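Local atomic coordinates of DNA polymerase sliding clamp 3 (Sulfolobus tokodaii, PDB entry 3AIZ), a protein that forms part of a ring that encircles DNA and tethers DNA polymerase and other proteins to it during replication. Residues K131-T136 and S212-I217; S206-P211 and L227-P232; G160-L165 and E177-N182; D48-A53 and G234-F239; I154-E159 and I217-Q222. All coordinates share one frame; numbering follows the deposited sequence.

Contact 1: K131-T136 and S212-I217; sequences KAKALT and SDTVEI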
# COMPACT_ATOMS: atom_id res chain seq x y z
N LYS C 131 -11.90 26.16 -31.50
CA LYS C 131 -11.98 24.74 -31.79
C LYS C 131 -10.60 24.09 -31.75
O LYS C 131 -9.67 24.54 -32.42
CB LYS C 131 -12.64 24.51 -33.16
CG LYS C 131 -12.98 23.06 -33.46
CD LYS C 131 -13.74 22.95 -34.77
CE LYS C 131 -14.97 23.85 -34.77
NZ LYS C 131 -15.75 23.74 -36.03
N ALA C 132 -10.47 23.03 -30.96
CA ALA C 132 -9.19 22.35 -30.80
C ALA C 132 -9.32 20.84 -30.98
O ALA C 132 -10.35 20.25 -30.65
CB ALA C 132 -8.59 22.66 -29.43
N LYS C 133 -8.27 20.23 -31.50
CA LYS C 133 -8.23 18.78 -31.70
C LYS C 133 -7.15 18.19 -30.80
O LYS C 133 -6.12 18.81 -30.56
CB LYS C 133 -7.96 18.46 -33.16
CG LYS C 133 -8.12 16.99 -33.54
CD LYS C 133 -7.91 16.79 -35.03
CE LYS C 133 -8.10 15.34 -35.43
NZ LYS C 133 -7.91 15.15 -36.90
N ALA C 134 -7.39 16.98 -30.31
CA ALA C 134 -6.45 16.33 -29.41
C ALA C 134 -6.64 14.82 -29.39
O ALA C 134 -7.69 14.32 -29.78
CB ALA C 134 -6.59 16.90 -28.00
N LEU C 135 -5.62 14.10 -28.93
CA LEU C 135 -5.72 12.66 -28.74
C LEU C 135 -6.77 12.36 -27.69
O LEU C 135 -6.74 12.91 -26.59
CB LEU C 135 -4.38 12.07 -28.32
CG LEU C 135 -3.39 11.71 -29.41
CD1 LEU C 135 -2.16 11.07 -28.80
CD2 LEU C 135 -4.02 10.76 -30.42
N THR C 136 -7.70 11.47 -28.02
CA THR C 136 -8.75 11.08 -27.08
C THR C 136 -8.13 10.55 -25.79
O THR C 136 -8.60 10.84 -24.70
CB THR C 136 -9.69 10.03 -27.68
OG1 THR C 136 -10.30 10.55 -28.86
CG2 THR C 136 -10.77 9.65 -26.67
N SER C 212 -12.59 5.97 -29.36
CA SER C 212 -12.26 7.20 -30.08
C SER C 212 -10.75 7.43 -30.19
O SER C 212 -10.03 7.35 -29.20
CB SER C 212 -12.92 8.40 -29.40
OG SER C 212 -12.73 9.59 -30.15
N ASP C 213 -10.29 7.71 -31.41
CA ASP C 213 -8.88 8.00 -31.65
C ASP C 213 -8.55 9.45 -31.28
O ASP C 213 -7.69 9.69 -30.43
CB ASP C 213 -8.51 7.71 -33.11
CG ASP C 213 -9.56 8.20 -34.10
OD1 ASP C 213 -9.59 9.42 -34.39
OD2 ASP C 213 -10.36 7.37 -34.58
N THR C 214 -9.23 10.39 -31.92
CA THR C 214 -9.04 11.81 -31.63
C THR C 214 -10.35 12.45 -31.20
O THR C 214 -11.43 11.96 -31.53
CB THR C 214 -8.47 12.57 -32.85
OG1 THR C 214 -9.42 12.55 -33.92
CG2 THR C 214 -7.17 11.93 -33.32
N VAL C 215 -10.25 13.55 -30.46
CA VAL C 215 -11.43 14.26 -29.98
C VAL C 215 -11.36 15.75 -30.32
O VAL C 215 -10.33 16.39 -30.12
CB VAL C 215 -11.60 14.09 -28.45
CG1 VAL C 215 -10.32 14.50 -27.72
CG2 VAL C 215 -12.79 14.90 -27.95
N GLU C 216 -12.46 16.28 -30.83
CA GLU C 216 -12.52 17.70 -31.18
C GLU C 216 -13.29 18.48 -30.13
O GLU C 216 -14.44 18.16 -29.82
CB GLU C 216 -13.15 17.88 -32.57
CG GLU C 216 -12.36 17.21 -33.68
CD GLU C 216 -13.03 17.33 -35.04
OE1 GLU C 216 -13.67 18.38 -35.30
OE2 GLU C 216 -12.92 16.39 -35.85
N ILE C 217 -12.64 19.50 -29.58
CA ILE C 217 -13.22 20.32 -28.53
C ILE C 217 -13.59 21.70 -29.06
O ILE C 217 -12.73 22.42 -29.57
CB ILE C 217 -12.24 20.50 -27.36
CG1 ILE C 217 -11.60 19.16 -26.99
CG2 ILE C 217 -12.93 21.13 -26.16
CD1 ILE C 217 -10.44 19.27 -26.03
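Two neighbouring antiparallel strands meet where Ala132 and Ala134 of 131-135 pair with Ile217 and Val215 of 214-217, their axes passing 4.6 Å apart at 160°. Both pairs are hydrogen-bonded. Ile217 N reaches Ala132 O at 2.6 Å, and Ala132 N answers to Ile217 O. At the next pair Val215 N lies 2.8 Å from Ala134 O, whereas the return bond from Ala134 N to Val215 O is more bent, 143° at the hydrogen. Between them Lys133 faces Glu216 in a non-hydrogen-bonded pair.

The four pairing alanine, valine and isoleucine side chains share the buried face of a sheet in the C-terminal PCNA domain, where Phe139 of helix 136-149 packs on Val215 and Ile217, and Leu185 on both alanines. Lys133 and Glu216 point from the opposite face. With CG anti to the backbone N (chi1 -170°) and the rest extended, Lys133 slants across Thr214, its CE 3.4 Å from Thr214 OG1; that hydroxyl probably finds its polar partner in the side chain of Asn230. Lys133 NZ stays 5.3 Å from Glu216 OE2, too far for a salt bridge, though their opposite charges may still attract.

Beyond Leu135, which occupies the N-cap position of helix 136-149, the chain is held to the turn before strand 214-217. Thr136 N donates to Asp213 O at 3.0 Å, and Thr136 OG1 gives its proton to Ser212 OG at 2.9 Å. Ser212 OG is bonded in turn to the backbone oxygen of Asn230, so the start of the helix is linked through two hydroxyls to strand 223-231.

Contact 2: S206-P211 and L227-P232; sequences SKMRKP and LRYNLP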
# COMPACT_ATOMS: atom_id res chain seq x y z
N SER C 206 -15.34 10.25 -20.44
CA SER C 206 -13.99 9.69 -20.43
C SER C 206 -13.92 8.25 -20.95
O SER C 206 -12.91 7.84 -21.51
CB SER C 206 -13.39 9.78 -19.03
OG SER C 206 -14.24 9.18 -18.06
N LYS C 207 -14.99 7.49 -20.76
CA LYS C 207 -15.02 6.10 -21.21
C LYS C 207 -15.11 5.98 -22.73
O LYS C 207 -15.40 4.91 -23.26
CB LYS C 207 -16.14 5.31 -20.53
CG LYS C 207 -15.72 4.67 -19.22
CD LYS C 207 -16.86 3.87 -18.58
CE LYS C 207 -17.71 4.74 -17.67
NZ LYS C 207 -18.33 5.89 -18.38
N MET C 208 -14.87 7.09 -23.43
CA MET C 208 -14.78 7.07 -24.89
C MET C 208 -13.33 6.83 -25.31
O MET C 208 -13.02 6.78 -26.50
CB MET C 208 -15.29 8.38 -25.48
CG MET C 208 -16.80 8.57 -25.41
SD MET C 208 -17.70 7.40 -26.45
CE MET C 208 -16.93 7.70 -28.04
N ARG C 209 -12.46 6.70 -24.32
CA ARG C 209 -11.03 6.49 -24.54
C ARG C 209 -10.73 5.46 -25.64
O ARG C 209 -10.14 5.79 -26.66
CB ARG C 209 -10.35 6.05 -23.24
CG ARG C 209 -8.91 5.61 -23.40
CD ARG C 209 -8.36 5.06 -22.10
NE ARG C 209 -8.66 5.96 -20.98
CZ ARG C 209 -7.89 6.97 -20.61
NH1 ARG C 209 -8.25 7.74 -19.59
NH2 ARG C 209 -6.77 7.22 -21.27
N LYS C 210 -11.14 4.22 -25.41
CA LYS C 210 -10.84 3.13 -26.33
C LYS C 210 -11.40 3.34 -27.74
O LYS C 210 -10.65 3.29 -28.72
CB LYS C 210 -11.31 1.79 -25.76
CG LYS C 210 -10.57 1.35 -24.51
CD LYS C 210 -11.11 0.04 -23.98
CE LYS C 210 -11.11 -1.04 -25.06
NZ LYS C 210 -9.75 -1.27 -25.62
N PRO C 211 -12.72 3.57 -27.86
CA PRO C 211 -13.36 3.66 -29.18
C PRO C 211 -12.85 4.84 -30.01
O PRO C 211 -12.69 4.70 -31.22
CB PRO C 211 -14.84 3.88 -28.84
CG PRO C 211 -14.99 3.44 -27.44
CD PRO C 211 -13.69 3.75 -26.77
N LEU C 227 -18.08 18.31 -27.50
CA LEU C 227 -17.03 17.31 -27.53
C LEU C 227 -17.37 16.27 -28.59
O LEU C 227 -18.31 15.49 -28.43
CB LEU C 227 -16.89 16.63 -26.16
CG LEU C 227 -16.47 17.51 -24.99
CD1 LEU C 227 -16.53 16.73 -23.69
CD2 LEU C 227 -15.08 18.09 -25.21
N ARG C 228 -16.61 16.27 -29.68
CA ARG C 228 -16.80 15.27 -30.72
C ARG C 228 -15.71 14.23 -30.65
O ARG C 228 -14.57 14.47 -31.05
CB ARG C 228 -16.81 15.92 -32.11
CG ARG C 228 -16.50 14.93 -33.22
CD ARG C 228 -16.80 15.50 -34.59
NE ARG C 228 -18.23 15.72 -34.79
CZ ARG C 228 -18.80 15.90 -35.97
NH1 ARG C 228 -18.07 15.88 -37.07
NH2 ARG C 228 -20.11 16.10 -36.06
N TYR C 229 -16.06 13.05 -30.14
CA TYR C 229 -15.13 11.94 -30.12
C TYR C 229 -15.18 11.22 -31.46
O TYR C 229 -16.12 10.48 -31.74
CB TYR C 229 -15.46 10.98 -28.98
CG TYR C 229 -15.15 11.53 -27.61
CD1 TYR C 229 -16.13 12.16 -26.86
CD2 TYR C 229 -13.88 11.41 -27.06
CE1 TYR C 229 -15.85 12.66 -25.60
CE2 TYR C 229 -13.59 11.91 -25.81
CZ TYR C 229 -14.58 12.53 -25.08
OH TYR C 229 -14.30 13.03 -23.83
N ASN C 230 -14.16 11.46 -32.29
CA ASN C 230 -14.09 10.85 -33.61
C ASN C 230 -14.05 9.33 -33.55
O ASN C 230 -13.41 8.75 -32.67
CB ASN C 230 -12.88 11.38 -34.38
CG ASN C 230 -12.98 12.86 -34.67
OD1 ASN C 230 -11.99 13.59 -34.57
ND2 ASN C 230 -14.17 13.32 -35.04
N LEU C 231 -14.74 8.69 -34.49
CA LEU C 231 -14.76 7.24 -34.58
C LEU C 231 -14.23 6.80 -35.94
O LEU C 231 -14.28 7.57 -36.90
CB LEU C 231 -16.18 6.72 -34.37
CG LEU C 231 -16.80 6.95 -32.99
CD1 LEU C 231 -18.28 6.60 -33.01
CD2 LEU C 231 -16.06 6.13 -31.93
N PRO C 232 -13.73 5.56 -36.02
CA PRO C 232 -13.23 5.01 -37.28
C PRO C 232 -14.27 5.11 -38.40
O PRO C 232 -15.47 5.15 -38.12
CB PRO C 232 -12.97 3.54 -36.94
CG PRO C 232 -12.67 3.56 -35.49
CD PRO C 232 -13.53 4.63 -34.89
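One face of the Tyr229 ring is occupied by Met208 CB, which lies 3.8 Å from the ring centroid and only 14° off its normal, displaced toward the CD2 side in a CH-pi contact. At the rim the phenol oxygen is hydrogen-bonded to Thr205 OG1, just ahead of 206-211. The thioether is farther out: Met208 SD sits obliquely, 5.4 Å from the same centroid, which makes a Met-aromatic contact. Bends at chi2 (-67°) and chi3 curl the methionine around the root of the tyrosine side chain, so that Met208 CE comes within 3.7 Å of Tyr229 CB and also faces Leu231 CD2 at 4.3 Å. Farther along both segments, Leu231 CD2 meets Pro211 CB at 4.0 Å.

Thus the loop between helix 199-203 and strand 214-220, which includes a short 3-10 turn at 206-208, is laid against strand 223-231. Thr17 of helix 8-18 touches Met208 from the N-terminal half of the chain, and Tyr13 touches Pro211.

Across the two segments there is no hydrogen bond: this contact rests on shape and dispersion, while polar side chains of the loop pair elsewhere, Arg209 forming salt bridges with Asp141 and Asp144.

Contact 3: G160-L165 and E177-N182; sequences GGKLYL and ELSTEN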
# COMPACT_ATOMS: atom_id res chain seq x y z
N GLY C 160 -4.63 32.46 -26.88
CA GLY C 160 -3.45 32.36 -27.71
C GLY C 160 -3.34 31.01 -28.40
O GLY C 160 -2.24 30.57 -28.75
N GLY C 161 -4.48 30.35 -28.60
CA GLY C 161 -4.51 29.06 -29.26
C GLY C 161 -4.33 27.90 -28.31
O GLY C 161 -4.29 26.75 -28.72
N LYS C 162 -4.21 28.21 -27.02
CA LYS C 162 -4.06 27.17 -26.01
C LYS C 162 -5.34 26.97 -25.21
O LYS C 162 -6.11 27.90 -25.01
CB LYS C 162 -2.90 27.50 -25.07
CG LYS C 162 -1.54 27.56 -25.75
CD LYS C 162 -0.43 27.76 -24.75
CE LYS C 162 0.93 27.84 -25.42
NZ LYS C 162 2.02 28.02 -24.43
N LEU C 163 -5.56 25.73 -24.77
CA LEU C 163 -6.75 25.40 -24.00
C LEU C 163 -6.42 25.22 -22.53
O LEU C 163 -5.50 24.48 -22.17
CB LEU C 163 -7.40 24.13 -24.56
CG LEU C 163 -8.71 23.69 -23.90
CD1 LEU C 163 -9.72 24.82 -23.93
CD2 LEU C 163 -9.27 22.46 -24.58
N TYR C 164 -7.19 25.89 -21.67
CA TYR C 164 -6.98 25.81 -20.23
C TYR C 164 -8.22 25.25 -19.53
O TYR C 164 -9.26 25.90 -19.50
CB TYR C 164 -6.63 27.18 -19.66
CG TYR C 164 -5.35 27.77 -20.19
CD1 TYR C 164 -5.35 28.70 -21.23
CD2 TYR C 164 -4.12 27.39 -19.66
CE1 TYR C 164 -4.18 29.23 -21.72
CE2 TYR C 164 -2.94 27.92 -20.15
CZ TYR C 164 -2.97 28.84 -21.17
OH TYR C 164 -1.80 29.37 -21.65
N LEU C 165 -8.09 24.06 -18.97
CA LEU C 165 -9.19 23.44 -18.24
C LEU C 165 -9.02 23.67 -16.74
O LEU C 165 -8.07 23.17 -16.14
CB LEU C 165 -9.27 21.95 -18.54
CG LEU C 165 -9.28 21.56 -20.01
CD1 LEU C 165 -9.50 20.06 -20.16
CD2 LEU C 165 -10.34 22.33 -20.77
N GLU C 177 -3.01 23.05 -18.56
CA GLU C 177 -2.80 23.64 -19.88
C GLU C 177 -2.66 22.58 -20.96
O GLU C 177 -1.89 21.63 -20.82
CB GLU C 177 -1.56 24.53 -19.86
CG GLU C 177 -1.09 24.96 -21.24
CD GLU C 177 0.26 25.65 -21.21
OE1 GLU C 177 0.75 25.96 -20.11
OE2 GLU C 177 0.84 25.87 -22.30
N LEU C 178 -3.41 22.74 -22.04
CA LEU C 178 -3.26 21.89 -23.22
C LEU C 178 -2.86 22.76 -24.40
O LEU C 178 -3.45 23.81 -24.65
CB LEU C 178 -4.57 21.16 -23.53
CG LEU C 178 -5.08 20.10 -22.55
CD1 LEU C 178 -5.62 20.75 -21.29
CD2 LEU C 178 -6.16 19.27 -23.22
N SER C 179 -1.85 22.31 -25.15
CA SER C 179 -1.37 23.06 -26.29
C SER C 179 -0.56 22.17 -27.22
O SER C 179 -0.19 21.05 -26.86
CB SER C 179 -0.50 24.23 -25.83
OG SER C 179 0.64 23.77 -25.12
N THR C 180 -0.30 22.66 -28.43
CA THR C 180 0.56 21.95 -29.37
C THR C 180 1.97 21.89 -28.81
O THR C 180 2.76 21.00 -29.16
CB THR C 180 0.58 22.63 -30.74
OG1 THR C 180 1.01 23.99 -30.58
CG2 THR C 180 -0.81 22.61 -31.36
N GLU C 181 2.29 22.84 -27.94
CA GLU C 181 3.59 22.91 -27.29
C GLU C 181 3.85 21.70 -26.41
O GLU C 181 4.86 21.01 -26.56
CB GLU C 181 3.69 24.20 -26.47
CG GLU C 181 4.88 24.25 -25.52
CD GLU C 181 4.91 25.52 -24.68
OE1 GLU C 181 5.52 25.51 -23.59
OE2 GLU C 181 4.32 26.53 -25.12
N ASN C 182 2.93 21.43 -25.48
CA ASN C 182 3.09 20.32 -24.55
C ASN C 182 2.42 19.03 -25.02
O ASN C 182 2.23 18.10 -24.24
CB ASN C 182 2.61 20.70 -23.15
CG ASN C 182 1.12 21.01 -23.11
OD1 ASN C 182 0.39 20.73 -24.05
ND2 ASN C 182 0.67 21.58 -22.00
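Leu163 and Leu178 form an antiparallel hydrogen-bonded pair, with Leu163 N 2.9 Å from Leu178 O and Leu178 N 2.7 Å from Leu163 O, and Tyr164 stands opposite Glu177 in the adjoining non-hydrogen-bonded pair. On the exposed side the extended Lys162 chain slants over Ser179 and brings its ammonium between two carboxylates. Lys162 NZ is 2.8 Å from Glu181 OE2, which it meets from above the carboxylate plane, 40° out of it; the second bond, from Lys162 NZ to Glu177 OE2 at 3.2 Å, is weak. Glu177 has CG anti to its backbone N (chi1 168°), which lays the side chain alongside the Tyr164 ring, Glu177 CG 3.7 Å from Tyr164 CE2, with carboxylate and ring turned 49° apart.

These residues belong to the beta hairpin 162-168/172-178, whose second strand is outermost in its sheet within the chain. Here a neighbouring subunit, PCNA2, takes over: the backbone of Glu177 hydrogen-bonds to it and Arg110 of PCNA2 packs on Tyr164.

The leucines point to the other face, where Leu165 CG lies 4.0 Å from Leu178 CD1 and helix 136-149 covers both through Ile146 and Ile142. After the strand the chain turns in an ST motif, Asn182 N donating to Ser179 OG at 3.3 Å, while Asn182 ND2 reaches back to Glu177 O.

Contact 4: D48-A53 and G234-F239; sequences DILIPA and GGYADF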
# COMPACT_ATOMS: atom_id res chain seq x y z
N ASP C 48 -25.32 13.13 -29.87
CA ASP C 48 -25.59 12.80 -31.26
C ASP C 48 -24.48 11.91 -31.81
O ASP C 48 -23.37 12.37 -32.08
CB ASP C 48 -25.71 14.07 -32.10
CG ASP C 48 -26.10 13.79 -33.53
OD1 ASP C 48 -26.93 12.87 -33.75
OD2 ASP C 48 -25.59 14.48 -34.43
N ILE C 49 -24.79 10.63 -31.99
CA ILE C 49 -23.80 9.66 -32.45
C ILE C 49 -24.12 9.14 -33.85
O ILE C 49 -25.28 8.87 -34.17
CB ILE C 49 -23.69 8.47 -31.49
CG1 ILE C 49 -23.31 8.95 -30.08
CG2 ILE C 49 -22.68 7.45 -32.00
CD1 ILE C 49 -23.28 7.85 -29.04
N LEU C 50 -23.09 9.00 -34.67
CA LEU C 50 -23.23 8.42 -35.99
C LEU C 50 -22.16 7.36 -36.23
O LEU C 50 -20.97 7.66 -36.25
CB LEU C 50 -23.14 9.49 -37.08
CG LEU C 50 -23.11 8.96 -38.51
CD1 LEU C 50 -24.36 8.14 -38.82
CD2 LEU C 50 -22.96 10.09 -39.51
N ILE C 51 -22.60 6.12 -36.40
CA ILE C 51 -21.69 5.01 -36.68
C ILE C 51 -21.96 4.49 -38.09
O ILE C 51 -22.82 3.63 -38.28
CB ILE C 51 -21.87 3.88 -35.66
CG1 ILE C 51 -21.77 4.43 -34.24
CG2 ILE C 51 -20.82 2.80 -35.89
CD1 ILE C 51 -21.98 3.39 -33.16
N PRO C 52 -21.23 5.02 -39.07
CA PRO C 52 -21.42 4.71 -40.50
C PRO C 52 -21.33 3.22 -40.79
O PRO C 52 -20.74 2.47 -40.01
CB PRO C 52 -20.26 5.45 -41.17
CG PRO C 52 -19.91 6.55 -40.23
CD PRO C 52 -20.14 5.98 -38.86
N ALA C 53 -21.91 2.80 -41.91
CA ALA C 53 -21.89 1.40 -42.31
C ALA C 53 -20.47 0.86 -42.40
O ALA C 53 -20.21 -0.29 -42.04
CB ALA C 53 -22.61 1.23 -43.64
N GLY C 234 -15.06 7.58 -40.40
CA GLY C 234 -15.78 8.83 -40.45
C GLY C 234 -16.93 8.95 -39.46
O GLY C 234 -17.81 9.80 -39.63
N GLY C 235 -16.93 8.10 -38.44
CA GLY C 235 -17.96 8.15 -37.43
C GLY C 235 -17.66 9.19 -36.38
O GLY C 235 -16.60 9.82 -36.41
N TYR C 236 -18.59 9.39 -35.45
CA TYR C 236 -18.38 10.35 -34.37
C TYR C 236 -19.39 10.19 -33.24
O TYR C 236 -20.45 9.59 -33.41
CB TYR C 236 -18.41 11.79 -34.90
CG TYR C 236 -19.69 12.16 -35.61
CD1 TYR C 236 -20.82 12.55 -34.90
CD2 TYR C 236 -19.78 12.13 -37.00
CE1 TYR C 236 -21.99 12.89 -35.54
CE2 TYR C 236 -20.95 12.47 -37.65
CZ TYR C 236 -22.05 12.85 -36.92
OH TYR C 236 -23.22 13.19 -37.57
N ALA C 237 -19.04 10.74 -32.08
CA ALA C 237 -19.93 10.77 -30.93
C ALA C 237 -19.94 12.18 -30.35
O ALA C 237 -19.01 12.58 -29.65
CB ALA C 237 -19.48 9.77 -29.88
N ASP C 238 -20.98 12.94 -30.66
CA ASP C 238 -21.07 14.33 -30.23
C ASP C 238 -21.72 14.48 -28.86
O ASP C 238 -22.76 13.88 -28.59
CB ASP C 238 -21.82 15.17 -31.26
CG ASP C 238 -21.03 15.38 -32.54
OD1 ASP C 238 -19.81 15.10 -32.54
OD2 ASP C 238 -21.62 15.83 -33.54
N PHE C 239 -21.10 15.28 -28.00
CA PHE C 239 -21.66 15.61 -26.70
C PHE C 239 -21.80 17.12 -26.55
O PHE C 239 -20.81 17.83 -26.44
CB PHE C 239 -20.80 15.04 -25.58
CG PHE C 239 -20.76 13.54 -25.54
CD1 PHE C 239 -19.91 12.83 -26.38
CD2 PHE C 239 -21.56 12.83 -24.66
CE1 PHE C 239 -19.87 11.45 -26.34
CE2 PHE C 239 -21.53 11.45 -24.62
CZ PHE C 239 -20.68 10.76 -25.46
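Ile49 and Ala237 pack closely on the buried face of this antiparallel strand pair, Ile49 CG1 lying 3.9 Å from Ala237 CB. Strands 48-52 and 235-239 run almost exactly antiparallel, at 174°. Asp48 with Asp238 and Leu50 with Tyr236 are the hydrogen-bonded pairs: Asp238 N lies 2.8 Å from Asp48 O, and Leu50 N and Tyr236 O are 3.0 Å apart, each bond matched by its return. Near the end of the pairing Pro52 CD rests 3.4 Å from Gly235 CA, ring against bare backbone.

The opposite face is looser, with Asp48, Leu50 and Tyr236 partly exposed and Asp238 buried. Tyr236 CG lies between the backbone N and the carbonyl carbon (chi1 58°), a torsion that swings the ring across the strand boundary. Leu50 CB sits over one face of it, 3.9 Å from the centroid and 24° off the normal, while Leu50 CD2 approaches Tyr236 CE2 at 3.6 Å. Asp48 O lies at the ring edge. Farther along, Asp48 OD2 and Asp238 OD2 are 4.3 Å apart; their like charges are probably offset by separate salt bridges, Asp48 with Arg37 and Asp238 with Arg228. Arg228 also makes a cation-pi contact with Tyr236.

The pair joins the N-terminal and C-terminal PCNA domains into one continuous sheet, with strand 33-39 flanking 45-52 and strand 223-231 flanking 235-241. Helix 8-18 packs against the buried face, Ile14 and Leu18 touching Ile49, and Met208 comes against Ala237.

Contact 5: I154-E159 and I217-Q222; sequences ITFKAE and IAFGSQ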
# COMPACT_ATOMS: atom_id res chain seq x y z
N ILE C 154 -16.20 22.94 -14.73
CA ILE C 154 -14.92 23.01 -15.42
C ILE C 154 -14.90 24.20 -16.37
O ILE C 154 -15.66 24.24 -17.34
CB ILE C 154 -14.64 21.74 -16.25
CG1 ILE C 154 -14.67 20.50 -15.35
CG2 ILE C 154 -13.31 21.86 -16.98
CD1 ILE C 154 -14.39 19.22 -16.10
N THR C 155 -14.04 25.18 -16.09
CA THR C 155 -13.90 26.33 -16.97
C THR C 155 -13.04 25.98 -18.17
O THR C 155 -11.86 25.63 -18.03
CB THR C 155 -13.27 27.54 -16.25
OG1 THR C 155 -14.22 28.09 -15.32
CG2 THR C 155 -12.89 28.61 -17.25
N PHE C 156 -13.64 26.06 -19.36
CA PHE C 156 -12.90 25.91 -20.61
C PHE C 156 -12.50 27.29 -21.11
O PHE C 156 -13.35 28.10 -21.45
CB PHE C 156 -13.76 25.21 -21.66
CG PHE C 156 -13.84 23.72 -21.49
CD1 PHE C 156 -14.50 23.16 -20.40
CD2 PHE C 156 -13.27 22.87 -22.42
CE1 PHE C 156 -14.58 21.79 -20.25
CE2 PHE C 156 -13.35 21.50 -22.28
CZ PHE C 156 -14.01 20.96 -21.19
N LYS C 157 -11.19 27.55 -21.14
CA LYS C 157 -10.70 28.85 -21.56
C LYS C 157 -9.65 28.73 -22.66
O LYS C 157 -8.66 28.01 -22.51
CB LYS C 157 -10.13 29.62 -20.36
CG LYS C 157 -9.63 31.01 -20.68
CD LYS C 157 -9.44 31.82 -19.41
CE LYS C 157 -8.79 33.17 -19.69
NZ LYS C 157 -7.37 33.01 -20.13
N ALA C 158 -9.88 29.44 -23.76
CA ALA C 158 -8.93 29.45 -24.87
C ALA C 158 -8.20 30.79 -24.93
O ALA C 158 -8.83 31.85 -24.98
CB ALA C 158 -9.65 29.17 -26.17
N GLU C 159 -6.88 30.74 -24.93
CA GLU C 159 -6.06 31.94 -24.98
C GLU C 159 -4.78 31.72 -25.78
O GLU C 159 -3.95 30.88 -25.42
CB GLU C 159 -5.72 32.42 -23.57
CG GLU C 159 -4.95 33.73 -23.52
CD GLU C 159 -4.72 34.22 -22.10
OE1 GLU C 159 -4.23 33.43 -21.27
OE2 GLU C 159 -5.03 35.40 -21.82
N ILE C 217 -12.64 19.50 -29.58
CA ILE C 217 -13.22 20.32 -28.53
C ILE C 217 -13.59 21.70 -29.06
O ILE C 217 -12.73 22.42 -29.57
CB ILE C 217 -12.24 20.50 -27.36
CG1 ILE C 217 -11.60 19.16 -26.99
CG2 ILE C 217 -12.93 21.13 -26.16
CD1 ILE C 217 -10.44 19.27 -26.03
N ALA C 218 -14.86 22.07 -28.95
CA ALA C 218 -15.33 23.37 -29.43
C ALA C 218 -16.27 24.00 -28.41
O ALA C 218 -17.10 23.32 -27.81
CB ALA C 218 -16.01 23.22 -30.78
N PHE C 219 -16.14 25.31 -28.22
CA PHE C 219 -16.96 26.00 -27.23
C PHE C 219 -16.89 27.51 -27.40
O PHE C 219 -16.15 28.02 -28.24
CB PHE C 219 -16.51 25.62 -25.82
CG PHE C 219 -15.12 26.10 -25.48
CD1 PHE C 219 -14.02 25.30 -25.71
CD2 PHE C 219 -14.93 27.36 -24.93
CE1 PHE C 219 -12.75 25.73 -25.40
CE2 PHE C 219 -13.66 27.80 -24.62
CZ PHE C 219 -12.56 26.99 -24.85
N GLY C 220 -17.67 28.21 -26.58
CA GLY C 220 -17.70 29.66 -26.60
C GLY C 220 -18.61 30.18 -25.51
O GLY C 220 -19.37 29.42 -24.91
N SER C 221 -18.54 31.48 -25.25
CA SER C 221 -19.37 32.09 -24.22
C SER C 221 -20.85 31.89 -24.48
O SER C 221 -21.34 32.14 -25.59
CB SER C 221 -19.06 33.59 -24.10
OG SER C 221 -19.91 34.21 -23.15
N GLN C 222 -21.57 31.41 -23.46
CA GLN C 222 -23.02 31.27 -23.53
C GLN C 222 -23.51 30.26 -24.56
O GLN C 222 -24.71 30.17 -24.83
CB GLN C 222 -23.68 32.63 -23.77
CG GLN C 222 -23.55 33.60 -22.61
CD GLN C 222 -24.12 34.96 -22.93
OE1 GLN C 222 -24.22 35.35 -24.09
NE2 GLN C 222 -24.49 35.71 -21.89
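Phe156 and Phe219 meet edge to face: the edge of the Phe156 ring is turned toward the face of Phe219, with the planes at 67° and the centroids 5.7 Å apart. The same face of Phe219 receives Phe156 CB, which stands almost exactly over the ring centre, 3.8 Å from the centroid, so the root of one phenylalanine is seated on the other. Phe219 CG lies between the backbone N and the carbonyl carbon (chi1 66°), directing the ring at strand 154-159. There its tip reaches past Phe156 to the next inward-pointing residue, with Phe219 CZ 3.9 Å from Ala158 CB, and the backbone N of Ala158 lies in the ring plane at its edge, 3.8 Å from Phe219 CZ.

Ile217 crosses Phe156 at about a right angle, its branch methyl CG2 touching Phe156 CE2 at 3.9 Å. On its own strand, Phe156 has Ile154 O in the plane of the ring, at the edge.

Strands 154-159 and 217-220 pass 8.0 Å apart at -92°. They belong to different sheets packed face to face within the C-terminal PCNA domain. Leu163, Leu165 and Leu225 extend the apolar layer, and Phe130 and Tyr197 add aromatic rings beside Phe219.

Because the strands cross nearly at right angles, the contact is concentrated in Phe156 and Phe219, with smaller shares from Ala158 and Ile217. The edge-to-face pair and the CH-pi contact probably add a weak electrostatic preference, ring and methylene hydrogens facing the pi cloud of Phe219, to the apolar packing between the sheets.

Overall arrangement
Contacts 1 and 4 are strand pairs of one antiparallel sheet that runs through both PCNA domains, and contact 2 lays a loop on strand 223-231 between them. Arg228 O accepts from Glu216 N at 2.8 Å between contacts 1 and 2, and the Arg228 NE to Asp238 OD1 salt bridge, also 2.8 Å, ties contact 2 to contact 4. Contact 5 shares Ile217 with contact 1 and leads from this sheet to the smaller one, where contact 3 lies with its centre about 12 Å away; Leu165 CD2 packs on Phe156 CD2 between them. The centres of contacts 3 and 4 are about 26 Å apart, one at the boundary with PCNA2, the other at the junction between the domains.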